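Local structure of uncharacterized protein BF1531 (Bacteroides fragilis, 3SLR) at residues V123-P129 with F168-A174; F258-W264 with Y363-Y368; A286-F290 with I303-A308. The protein is of unknown function, though this N-terminal part binds magnesium through a phosphatase domain and may hydrolyse ester bonds. One frame throughout, in Å; residues are numbered along the deposited sequence.

Contact 1 of 3, residues V123-P129 with F168-A174; sequences VIYYNYP and FFICNLA
Tyr-125 and Phe-169 share the second of four backbone bonds that join two parallel strands, Tyr-125 N giving to Phe-169 O at 2.8 Å. Phe-169 N to Val-123 O and Cys-171 N to Tyr-125 O continue the pairing, and Asn-127 N ends it with a longer reach of 3.3 Å to Cys-171 O. Strand 168-171 is the edge strand of the five-stranded parallel sheet in the FkbH N-terminal domain, consistent with the SGNH-hydrolase clan. Packing is tight on both faces. Leading away from its backbone N (chi1 -177°), the Phe-168 ring lies alongside Tyr-125 at an oblique angle, with Phe-168 CE1 3.5 Å from Tyr-125 CB, while Val-112 of helix 104-118 covers this face. On the other face Cys-171 SG sits at the edge of the Tyr-126 ring, 4.8 Å from its centroid, and Tyr-126 OH bonds to Thr-210 of helix 203-217. The edge strand is looser: Phe-169 on one face and Ile-170 on the other are partly exposed, and Phe-169 CB stays 4.5 Å from Ile-124 CG1. Beyond the strands, both ends of the Asn-127 amide are used. OD1 accepts Ala-174 N at 2.9 Å, the donor tilted from the carbonyl plane, and ND2 gives a straight bond of 3.0 Å to Asn-172 OD1, which lies in the Asn-127 amide plane. Asn-172 is the N-cap of helix 173-180, its OD1 also taking Gly-175 N. Gripped at both ends, the Asn-127 amide is fixed in rotation and ties the turn after strand 122-126 to the start of that helix.

Contact 2 of 3, residues F258-W264 with Y363-Y368; sequences FTEFQEW and YLEYLY
Trp-264 lays its indole against Leu-364, and its side chain can be followed outward from the backbone. CB already meets Leu-364 CD1 at 3.7 Å. A chi1 of -177° puts the indole on the far side of CB from the backbone N, where Leu-364 CD1 comes to rest over one face of the five-membered ring, 3.4 Å from Trp-264 CG, in a CH-pi contact. On the pyrrole side, CD1 and NE1 meet the edge of Tyr-368, whose CE1 is 3.9 Å from Trp-264 NE1; this is an offset edge-to-face pair with planes at 63°. At the far end of the six-membered ring, CZ3 and CH2 reach Leu-367 CD1, the former at 3.9 Å. The axes of segments 258-264 and 363-368 run at 35° to each other, 10.5 Å apart at their closest. Both helices belong to the magnesium-binding phosphatase domain, whose DxD sequence (Asp-228, Asp-230) and parallel sheet are consistent with a HAD-like fold. Leu-367 CD1 also lies 3.6 Å from Phe-261 CE1, and both residues pack on Leu-334 of strand 331-334, extending the apolar layer to the sheet. Leu-364 CD1 approaches Phe-261 differently, at the ring edge. Toward the metal site Phe-258 CE1 touches Tyr-363 CE2 at 4.3 Å; Tyr-363 bonds through OH to Asn-231 O, and its side chain lies about 3 Å (nearest atoms) from that of the magnesium ligand Asp-336.

Contact 3 of 3, residues A286-F290 with I303-A308; sequences AKEPF and IAVFVA
Phe-306 pushes its ring between Lys-287 and Phe-290, meeting the first with a face and the second with an edge. A chi1 of -161° turns CG away from the backbone N, which directs the ring from the strand to the helix. Lys-287 covers one ring face with its methylene chain: CG sits over the aromatic plane, 3.8 Å from the Phe-306 centroid, in a CH-pi contact, and farther along CE comes 3.9 Å from Phe-306 CG. Extended beyond CG, the lysine chain runs the length of the ring, in the opposite direction to Phe-306. The ammonium group passes beyond the ring, where NZ has a long, weak ion pair with Glu-283. The contact lies within the beta-alpha-beta unit formed by strand 274-280, helix 283-292 and strand 305-309, in the phosphatase-like domain; here the helix packs over the strand at the edge of the four-stranded parallel sheet. With chi1 at -67° the Phe-290 ring sits beside its own backbone N, its edge in plane with Ala-286 O and Lys-287 O of the preceding turn and a face turned to the edge of Phe-306. CE1 of Phe-290 and CE2 of Phe-306 are 3.6 Å apart, and the planes are nearly perpendicular at 82°, an offset edge-to-face pair. On the same side of its ring, out toward CE2, Phe-290 also meets Ile-303, CE2 to CG1 at 4.2 Å. At the opposite end of the contact two small residues permit closer approach: Ala-286 CB meets Ala-308 CB at 3.8 Å and also lies at the edge of the Phe-306 ring, 3.9 Å from CE1. Leu-229, in the loop after strand 224-227, between the magnesium ligands Asp-228 and Asp-230, touches Ala-286.

Overall arrangement
Contact 1 belongs to the FkbH N-terminal domain and contacts 2 and 3 to the magnesium-binding one. Contact 1 lies away from the metal, its centre 24 Å from that of contact 2 and 39 Å from that of contact 3. Contacts 2 and 3 have centres 19 Å apart, nearest atoms about 6 Å apart, and segments 286-290 and 303-308 fall in sequence between the two segments of contact 2. Both approach the metal site: the side chain of Tyr-363 in contact 2 is about 7 Å, and that of Ala-286 in contact 3 about 8 Å, from a bound magnesium (nearest atoms).

Contact 1 of 3, residues V123-P129 with F168-A174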
loop_
_atom_site.group_PDB
_atom_site.type_symbol
_atom_site.label_atom_id
_atom_site.label_comp_id
_atom_site.label_asym_id
_atom_site.label_seq_id
_atom_site.Cartn_x
_atom_site.Cartn_y
_atom_site.Cartn_z
ATOM N N VAL A 123 16.685 2.779 -1.442
ATOM C CA VAL A 123 16.045 4.082 -1.452
ATOM C C VAL A 123 14.547 3.900 -1.579
ATOM O O VAL A 123 14.093 3.100 -2.380
ATOM C CB VAL A 123 16.556 4.943 -2.628
ATOM C CG1 VAL A 123 15.714 6.216 -2.791
ATOM C CG2 VAL A 123 18.020 5.278 -2.413
ATOM N N ILE A 124 13.791 4.601 -0.742
ATOM C CA ILE A 124 12.344 4.670 -0.896
ATOM C C ILE A 124 11.980 6.119 -1.223
ATOM O O ILE A 124 12.318 7.045 -0.478
ATOM C CB ILE A 124 11.617 4.203 0.371
ATOM C CG1 ILE A 124 11.987 2.750 0.685
ATOM C CG2 ILE A 124 10.113 4.330 0.177
ATOM C CD1 ILE A 124 11.528 2.295 2.048
ATOM N N TYR A 125 11.293 6.309 -2.343
ATOM C CA TYR A 125 11.108 7.640 -2.901
ATOM C C TYR A 125 9.626 7.879 -3.147
ATOM O O TYR A 125 8.998 7.140 -3.912
ATOM C CB TYR A 125 11.899 7.759 -4.215
ATOM C CG TYR A 125 11.995 9.176 -4.761
ATOM C CD1 TYR A 125 10.988 9.705 -5.542
ATOM C CD2 TYR A 125 13.104 9.972 -4.497
ATOM C CE1 TYR A 125 11.065 11.001 -6.039
ATOM C CE2 TYR A 125 13.198 11.269 -4.988
ATOM C CZ TYR A 125 12.171 11.776 -5.754
ATOM O OH TYR A 125 12.254 13.049 -6.247
ATOM N N TYR A 126 9.051 8.881 -2.475
ATOM C CA TYR A 126 7.643 9.225 -2.698
ATOM C C TYR A 126 7.475 9.882 -4.057
ATOM O O TYR A 126 8.158 10.853 -4.351
ATOM C CB TYR A 126 7.115 10.179 -1.611
ATOM C CG TYR A 126 7.197 9.613 -0.213
ATOM C CD1 TYR A 126 8.103 10.119 0.707
ATOM C CD2 TYR A 126 6.377 8.552 0.183
ATOM C CE1 TYR A 126 8.187 9.595 1.991
ATOM C CE2 TYR A 126 6.465 8.021 1.466
ATOM C CZ TYR A 126 7.368 8.548 2.364
ATOM O OH TYR A 126 7.465 8.019 3.645
ATOM N N ASN A 127 6.582 9.355 -4.890
ATOM C CA ASN A 127 6.277 10.028 -6.143
ATOM C C ASN A 127 5.318 11.188 -5.900
ATOM O O ASN A 127 5.051 11.549 -4.746
ATOM C CB ASN A 127 5.778 9.056 -7.235
ATOM C CG ASN A 127 4.469 8.375 -6.881
ATOM O OD1 ASN A 127 3.890 8.611 -5.807
ATOM N ND2 ASN A 127 3.983 7.519 -7.793
ATOM N N TYR A 128 4.803 11.770 -6.977
ATOM C CA TYR A 128 4.219 13.115 -6.913
ATOM C C TYR A 128 2.720 13.174 -7.226
ATOM O O TYR A 128 2.316 13.051 -8.383
ATOM C CB TYR A 128 4.958 14.039 -7.894
ATOM C CG TYR A 128 6.442 14.220 -7.619
ATOM C CD1 TYR A 128 7.385 13.361 -8.170
ATOM C CD2 TYR A 128 6.893 15.275 -6.833
ATOM C CE1 TYR A 128 8.756 13.535 -7.912
ATOM C CE2 TYR A 128 8.239 15.475 -6.597
ATOM C CZ TYR A 128 9.165 14.601 -7.132
ATOM O OH TYR A 128 10.501 14.808 -6.869
ATOM N N PRO A 129 1.879 13.393 -6.200
ATOM C CA PRO A 129 0.462 13.619 -6.523
ATOM C C PRO A 129 0.307 14.912 -7.317
ATOM O O PRO A 129 0.969 15.914 -7.018
ATOM C CB PRO A 129 -0.207 13.788 -5.153
ATOM C CG PRO A 129 0.818 13.323 -4.131
ATOM C CD PRO A 129 2.168 13.509 -4.762
ATOM N N PHE A 168 16.108 0.952 -5.924
ATOM C CA PHE A 168 15.223 2.119 -5.882
ATOM C C PHE A 168 13.758 1.709 -5.851
ATOM O O PHE A 168 13.261 1.101 -6.794
ATOM C CB PHE A 168 15.481 3.006 -7.099
ATOM C CG PHE A 168 14.671 4.277 -7.127
ATOM C CD1 PHE A 168 15.029 5.359 -6.346
ATOM C CD2 PHE A 168 13.567 4.394 -7.958
ATOM C CE1 PHE A 168 14.293 6.537 -6.383
ATOM C CE2 PHE A 168 12.833 5.572 -8.011
ATOM C CZ PHE A 168 13.196 6.642 -7.225
ATOM N N PHE A 169 13.072 2.042 -4.762
ATOM C CA PHE A 169 11.649 1.755 -4.630
ATOM C C PHE A 169 10.831 3.032 -4.549
ATOM O O PHE A 169 11.162 3.961 -3.803
ATOM C CB PHE A 169 11.393 0.938 -3.369
ATOM C CG PHE A 169 12.048 -0.403 -3.386
ATOM C CD1 PHE A 169 13.402 -0.530 -3.098
ATOM C CD2 PHE A 169 11.315 -1.543 -3.667
ATOM C CE1 PHE A 169 14.010 -1.775 -3.117
ATOM C CE2 PHE A 169 11.921 -2.788 -3.679
ATOM C CZ PHE A 169 13.268 -2.898 -3.406
ATOM N N ILE A 170 9.743 3.073 -5.308
ATOM C CA ILE A 170 8.789 4.152 -5.179
ATOM C C ILE A 170 7.774 3.792 -4.095
ATOM O O ILE A 170 7.391 2.621 -3.951
ATOM C CB ILE A 170 8.069 4.377 -6.524
ATOM C CG1 ILE A 170 9.063 4.978 -7.530
ATOM C CG2 ILE A 170 6.865 5.282 -6.332
ATOM C CD1 ILE A 170 8.697 4.806 -8.996
ATOM N N CYS A 171 7.379 4.783 -3.305
ATOM C CA CYS A 171 6.161 4.672 -2.511
ATOM C C CYS A 171 5.104 5.518 -3.233
ATOM O O CYS A 171 5.310 6.712 -3.462
ATOM C CB CYS A 171 6.383 5.170 -1.100
ATOM S SG CYS A 171 4.927 5.038 -0.027
ATOM N N ASN A 172 3.986 4.888 -3.593
ATOM C CA ASN A 172 3.026 5.483 -4.533
ATOM C C ASN A 172 2.099 6.510 -3.879
ATOM O O ASN A 172 0.877 6.339 -3.856
ATOM C CB ASN A 172 2.215 4.375 -5.212
ATOM C CG ASN A 172 1.431 4.871 -6.421
ATOM O OD1 ASN A 172 1.606 6.001 -6.875
ATOM N ND2 ASN A 172 0.571 4.017 -6.954
ATOM N N LEU A 173 2.695 7.578 -3.364
ATOM C CA LEU A 173 1.943 8.681 -2.763
ATOM C C LEU A 173 0.884 9.215 -3.726
ATOM O O LEU A 173 -0.216 9.594 -3.308
ATOM C CB LEU A 173 2.916 9.793 -2.334
ATOM C CG LEU A 173 2.311 11.025 -1.670
ATOM C CD1 LEU A 173 1.473 10.628 -0.469
ATOM C CD2 LEU A 173 3.428 11.993 -1.267
ATOM N N ALA A 174 1.198 9.214 -5.017
ATOM C CA ALA A 174 0.261 9.707 -6.027
ATOM C C ALA A 174 -1.022 8.874 -6.058
ATOM O O ALA A 174 -2.127 9.424 -6.047
ATOM C CB ALA A 174 0.919 9.737 -7.414
#

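Contact 2 of 3, residues F258-W264 with Y363-Y368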
loop_
_atom_site.group_PDB
_atom_site.type_symbol
_atom_site.label_atom_id
_atom_site.label_comp_id
_atom_site.label_asym_id
_atom_site.label_seq_id
_atom_site.Cartn_x
_atom_site.Cartn_y
_atom_site.Cartn_z
ATOM N N PHE A 258 -19.710 -8.048 -6.675
ATOM C CA PHE A 258 -19.044 -9.318 -6.415
ATOM C C PHE A 258 -18.187 -9.721 -7.613
ATOM O O PHE A 258 -17.100 -10.267 -7.446
ATOM C CB PHE A 258 -20.049 -10.416 -6.027
ATOM C CG PHE A 258 -20.615 -10.251 -4.636
ATOM C CD1 PHE A 258 -19.841 -10.550 -3.514
ATOM C CD2 PHE A 258 -21.918 -9.827 -4.448
ATOM C CE1 PHE A 258 -20.359 -10.391 -2.235
ATOM C CE2 PHE A 258 -22.439 -9.664 -3.175
ATOM C CZ PHE A 258 -21.657 -9.952 -2.067
ATOM N N THR A 259 -18.662 -9.418 -8.819
ATOM C CA THR A 259 -17.890 -9.671 -10.035
ATOM C C THR A 259 -16.567 -8.899 -10.007
ATOM O O THR A 259 -15.502 -9.461 -10.283
ATOM C CB THR A 259 -18.685 -9.261 -11.308
ATOM O OG1 THR A 259 -19.704 -10.229 -11.549
ATOM C CG2 THR A 259 -17.773 -9.204 -12.529
ATOM N N GLU A 260 -16.645 -7.611 -9.689
ATOM C CA GLU A 260 -15.452 -6.763 -9.676
ATOM C C GLU A 260 -14.491 -7.139 -8.548
ATOM O O GLU A 260 -13.277 -7.041 -8.701
ATOM C CB GLU A 260 -15.842 -5.283 -9.650
ATOM C CG GLU A 260 -16.641 -4.905 -10.902
ATOM C CD GLU A 260 -17.124 -3.469 -10.933
ATOM O OE1 GLU A 260 -16.982 -2.751 -9.922
ATOM O OE2 GLU A 260 -17.672 -3.070 -11.987
ATOM N N PHE A 261 -15.042 -7.566 -7.416
ATOM C CA PHE A 261 -14.237 -8.095 -6.319
ATOM C C PHE A 261 -13.533 -9.398 -6.706
ATOM O O PHE A 261 -12.352 -9.587 -6.391
ATOM C CB PHE A 261 -15.095 -8.288 -5.059
ATOM C CG PHE A 261 -14.351 -8.929 -3.908
ATOM C CD1 PHE A 261 -13.165 -8.382 -3.440
ATOM C CD2 PHE A 261 -14.849 -10.057 -3.286
ATOM C CE1 PHE A 261 -12.485 -8.962 -2.382
ATOM C CE2 PHE A 261 -14.170 -10.652 -2.231
ATOM C CZ PHE A 261 -12.987 -10.100 -1.778
ATOM N N GLN A 262 -14.243 -10.298 -7.382
ATOM C CA GLN A 262 -13.613 -11.535 -7.863
ATOM C C GLN A 262 -12.512 -11.229 -8.872
ATOM O O GLN A 262 -11.516 -11.933 -8.930
ATOM C CB GLN A 262 -14.632 -12.478 -8.500
ATOM C CG GLN A 262 -15.503 -13.204 -7.506
ATOM C CD GLN A 262 -16.319 -14.302 -8.157
ATOM O OE1 GLN A 262 -15.893 -14.914 -9.145
ATOM N NE2 GLN A 262 -17.488 -14.569 -7.595
ATOM N N GLU A 263 -12.688 -10.170 -9.665
ATOM C CA GLU A 263 -11.654 -9.779 -10.626
ATOM C C GLU A 263 -10.359 -9.326 -9.931
ATOM O O GLU A 263 -9.263 -9.540 -10.443
ATOM C CB GLU A 263 -12.185 -8.686 -11.566
ATOM C CG GLU A 263 -13.247 -9.222 -12.508
ATOM C CD GLU A 263 -14.014 -8.132 -13.243
ATOM O OE1 GLU A 263 -13.880 -6.940 -12.880
ATOM O OE2 GLU A 263 -14.771 -8.485 -14.178
ATOM N N TRP A 264 -10.503 -8.680 -8.781
ATOM C CA TRP A 264 -9.361 -8.297 -7.959
ATOM C C TRP A 264 -8.656 -9.559 -7.442
ATOM O O TRP A 264 -7.431 -9.655 -7.470
ATOM C CB TRP A 264 -9.851 -7.428 -6.795
ATOM C CG TRP A 264 -8.776 -6.892 -5.876
ATOM C CD1 TRP A 264 -7.934 -5.843 -6.124
ATOM C CD2 TRP A 264 -8.459 -7.358 -4.560
ATOM N NE1 TRP A 264 -7.105 -5.639 -5.047
ATOM C CE2 TRP A 264 -7.404 -6.553 -4.074
ATOM C CE3 TRP A 264 -8.957 -8.383 -3.748
ATOM C CZ2 TRP A 264 -6.847 -6.734 -2.811
ATOM C CZ3 TRP A 264 -8.398 -8.561 -2.489
ATOM C CH2 TRP A 264 -7.351 -7.742 -2.035
ATOM N N TYR A 363 -16.472 -3.189 -0.205
ATOM C CA TYR A 363 -15.364 -4.082 0.151
ATOM C C TYR A 363 -14.054 -3.637 -0.491
ATOM O O TYR A 363 -13.030 -3.507 0.171
ATOM C CB TYR A 363 -15.622 -5.513 -0.328
ATOM C CG TYR A 363 -16.635 -6.328 0.446
ATOM C CD1 TYR A 363 -17.240 -5.835 1.592
ATOM C CD2 TYR A 363 -16.977 -7.611 0.016
ATOM C CE1 TYR A 363 -18.171 -6.606 2.290
ATOM C CE2 TYR A 363 -17.904 -8.378 0.695
ATOM C CZ TYR A 363 -18.494 -7.873 1.833
ATOM O OH TYR A 363 -19.411 -8.648 2.513
ATOM N N LEU A 364 -14.087 -3.437 -1.798
ATOM C CA LEU A 364 -12.838 -3.280 -2.521
ATOM C C LEU A 364 -12.156 -1.966 -2.151
ATOM O O LEU A 364 -10.955 -1.941 -1.861
ATOM C CB LEU A 364 -13.074 -3.400 -4.025
ATOM C CG LEU A 364 -11.852 -3.723 -4.881
ATOM C CD1 LEU A 364 -11.125 -4.961 -4.347
ATOM C CD2 LEU A 364 -12.274 -3.928 -6.336
ATOM N N GLU A 365 -12.914 -0.874 -2.137
ATOM C CA GLU A 365 -12.328 0.415 -1.777
ATOM C C GLU A 365 -11.747 0.366 -0.366
ATOM O O GLU A 365 -10.710 0.973 -0.093
ATOM C CB GLU A 365 -13.353 1.542 -1.903
ATOM C CG GLU A 365 -13.666 1.957 -3.353
ATOM C CD GLU A 365 -12.533 2.763 -3.995
ATOM O OE1 GLU A 365 -11.673 3.312 -3.263
ATOM O OE2 GLU A 365 -12.491 2.834 -5.240
ATOM N N TYR A 366 -12.405 -0.368 0.528
ATOM C CA TYR A 366 -11.865 -0.564 1.870
ATOM C C TYR A 366 -10.543 -1.349 1.843
ATOM O O TYR A 366 -9.566 -0.947 2.467
ATOM C CB TYR A 366 -12.877 -1.257 2.790
ATOM C CG TYR A 366 -12.234 -1.752 4.056
ATOM C CD1 TYR A 366 -11.834 -0.862 5.042
ATOM C CD2 TYR A 366 -11.998 -3.113 4.252
ATOM C CE1 TYR A 366 -11.214 -1.309 6.214
ATOM C CE2 TYR A 366 -11.390 -3.564 5.414
ATOM C CZ TYR A 366 -11.006 -2.660 6.384
ATOM O OH TYR A 366 -10.396 -3.126 7.533
ATOM N N LEU A 367 -10.513 -2.453 1.104
ATOM C CA LEU A 367 -9.295 -3.248 0.996
ATOM C C LEU A 367 -8.142 -2.421 0.426
ATOM O O LEU A 367 -6.983 -2.597 0.812
ATOM C CB LEU A 367 -9.534 -4.509 0.169
ATOM C CG LEU A 367 -10.496 -5.517 0.796
ATOM C CD1 LEU A 367 -10.827 -6.625 -0.198
ATOM C CD2 LEU A 367 -9.914 -6.106 2.101
ATOM N N TYR A 368 -8.463 -1.495 -0.470
ATOM C CA TYR A 368 -7.442 -0.603 -1.006
ATOM C C TYR A 368 -6.726 0.194 0.084
ATOM O O TYR A 368 -5.554 0.519 -0.078
ATOM C CB TYR A 368 -8.035 0.373 -2.029
ATOM C CG TYR A 368 -8.486 -0.208 -3.353
ATOM C CD1 TYR A 368 -8.074 -1.463 -3.789
ATOM C CD2 TYR A 368 -9.314 0.542 -4.200
ATOM C CE1 TYR A 368 -8.512 -1.978 -5.028
ATOM C CE2 TYR A 368 -9.738 0.043 -5.422
ATOM C CZ TYR A 368 -9.325 -1.209 -5.839
ATOM O OH TYR A 368 -9.764 -1.694 -7.064
#

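Contact 3 of 3, residues A286-F290 with I303-A308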
loop_
_atom_site.group_PDB
_atom_site.type_symbol
_atom_site.label_atom_id
_atom_site.label_comp_id
_atom_site.label_asym_id
_atom_site.label_seq_id
_atom_site.Cartn_x
_atom_site.Cartn_y
_atom_site.Cartn_z
ATOM N N ALA A 286 -20.655 -26.080 -2.155
ATOM C CA ALA A 286 -19.769 -24.930 -2.200
ATOM C C ALA A 286 -19.014 -24.871 -3.514
ATOM O O ALA A 286 -18.732 -23.789 -4.014
ATOM C CB ALA A 286 -18.779 -24.967 -1.026
ATOM N N LYS A 287 -18.675 -26.032 -4.067
ATOM C CA LYS A 287 -17.940 -26.092 -5.334
ATOM C C LYS A 287 -18.839 -25.909 -6.558
ATOM O O LYS A 287 -18.363 -25.552 -7.633
ATOM C CB LYS A 287 -17.188 -27.415 -5.468
ATOM C CG LYS A 287 -15.965 -27.526 -4.560
ATOM C CD LYS A 287 -15.305 -28.897 -4.662
ATOM C CE LYS A 287 -13.933 -28.877 -3.974
ATOM N NZ LYS A 287 -13.148 -30.128 -4.195
ATOM N N GLU A 288 -20.129 -26.169 -6.396
ATOM C CA GLU A 288 -21.036 -26.167 -7.545
ATOM C C GLU A 288 -21.050 -24.870 -8.366
ATOM O O GLU A 288 -21.004 -24.931 -9.591
ATOM C CB GLU A 288 -22.452 -26.568 -7.133
ATOM C CG GLU A 288 -22.900 -27.876 -7.769
ATOM C CD GLU A 288 -24.353 -28.188 -7.494
ATOM O OE1 GLU A 288 -24.842 -27.828 -6.397
ATOM O OE2 GLU A 288 -25.008 -28.780 -8.380
ATOM N N PRO A 289 -21.093 -23.698 -7.705
ATOM C CA PRO A 289 -21.092 -22.467 -8.506
ATOM C C PRO A 289 -19.816 -22.309 -9.329
ATOM O O PRO A 289 -19.899 -21.867 -10.468
ATOM C CB PRO A 289 -21.201 -21.357 -7.458
ATOM C CG PRO A 289 -21.811 -22.004 -6.271
ATOM C CD PRO A 289 -21.281 -23.419 -6.271
ATOM N N PHE A 290 -18.659 -22.667 -8.764
ATOM C CA PHE A 290 -17.413 -22.632 -9.524
ATOM C C PHE A 290 -17.528 -23.501 -10.762
ATOM O O PHE A 290 -17.052 -23.136 -11.838
ATOM C CB PHE A 290 -16.228 -23.122 -8.673
ATOM C CG PHE A 290 -15.880 -22.213 -7.528
ATOM C CD1 PHE A 290 -16.535 -22.324 -6.310
ATOM C CD2 PHE A 290 -14.888 -21.248 -7.665
ATOM C CE1 PHE A 290 -16.215 -21.488 -5.249
ATOM C CE2 PHE A 290 -14.554 -20.412 -6.606
ATOM C CZ PHE A 290 -15.224 -20.528 -5.393
ATOM N N ILE A 303 -8.163 -21.970 -7.202
ATOM C CA ILE A 303 -8.162 -22.206 -5.765
ATOM C C ILE A 303 -7.203 -23.342 -5.398
ATOM O O ILE A 303 -7.419 -24.499 -5.771
ATOM C CB ILE A 303 -9.579 -22.541 -5.254
ATOM C CG1 ILE A 303 -10.611 -21.514 -5.750
ATOM C CG2 ILE A 303 -9.582 -22.639 -3.745
ATOM C CD1 ILE A 303 -10.431 -20.126 -5.177
ATOM N N ALA A 304 -6.148 -23.008 -4.658
ATOM C CA ALA A 304 -5.118 -23.987 -4.294
ATOM C C ALA A 304 -5.576 -25.009 -3.252
ATOM O O ALA A 304 -5.246 -26.188 -3.346
ATOM C CB ALA A 304 -3.863 -23.274 -3.809
ATOM N N VAL A 305 -6.321 -24.549 -2.254
ATOM C CA VAL A 305 -6.834 -25.426 -1.211
ATOM C C VAL A 305 -8.268 -25.032 -0.954
ATOM O O VAL A 305 -8.544 -23.870 -0.672
ATOM C CB VAL A 305 -6.051 -25.267 0.111
ATOM C CG1 VAL A 305 -6.482 -26.324 1.109
ATOM C CG2 VAL A 305 -4.551 -25.347 -0.148
ATOM N N PHE A 306 -9.180 -25.995 -1.064
ATOM C CA PHE A 306 -10.604 -25.713 -0.945
ATOM C C PHE A 306 -11.162 -26.447 0.266
ATOM O O PHE A 306 -11.299 -27.675 0.256
ATOM C CB PHE A 306 -11.321 -26.141 -2.234
ATOM C CG PHE A 306 -12.678 -25.503 -2.438
ATOM C CD1 PHE A 306 -13.735 -25.793 -1.593
ATOM C CD2 PHE A 306 -12.896 -24.634 -3.496
ATOM C CE1 PHE A 306 -14.985 -25.210 -1.788
ATOM C CE2 PHE A 306 -14.146 -24.049 -3.699
ATOM C CZ PHE A 306 -15.185 -24.333 -2.839
ATOM N N VAL A 307 -11.468 -25.698 1.320
ATOM C CA VAL A 307 -11.963 -26.296 2.557
ATOM C C VAL A 307 -13.375 -25.820 2.834
ATOM O O VAL A 307 -13.597 -24.647 3.113
ATOM C CB VAL A 307 -11.065 -25.944 3.770
ATOM C CG1 VAL A 307 -11.630 -26.556 5.055
ATOM C CG2 VAL A 307 -9.647 -26.413 3.533
ATOM N N ALA A 308 -14.334 -26.731 2.709
ATOM C CA ALA A 308 -15.720 -26.438 3.036
ATOM C C ALA A 308 -16.245 -27.557 3.923
ATOM O O ALA A 308 -16.337 -28.705 3.492
ATOM C CB ALA A 308 -16.573 -26.339 1.755
#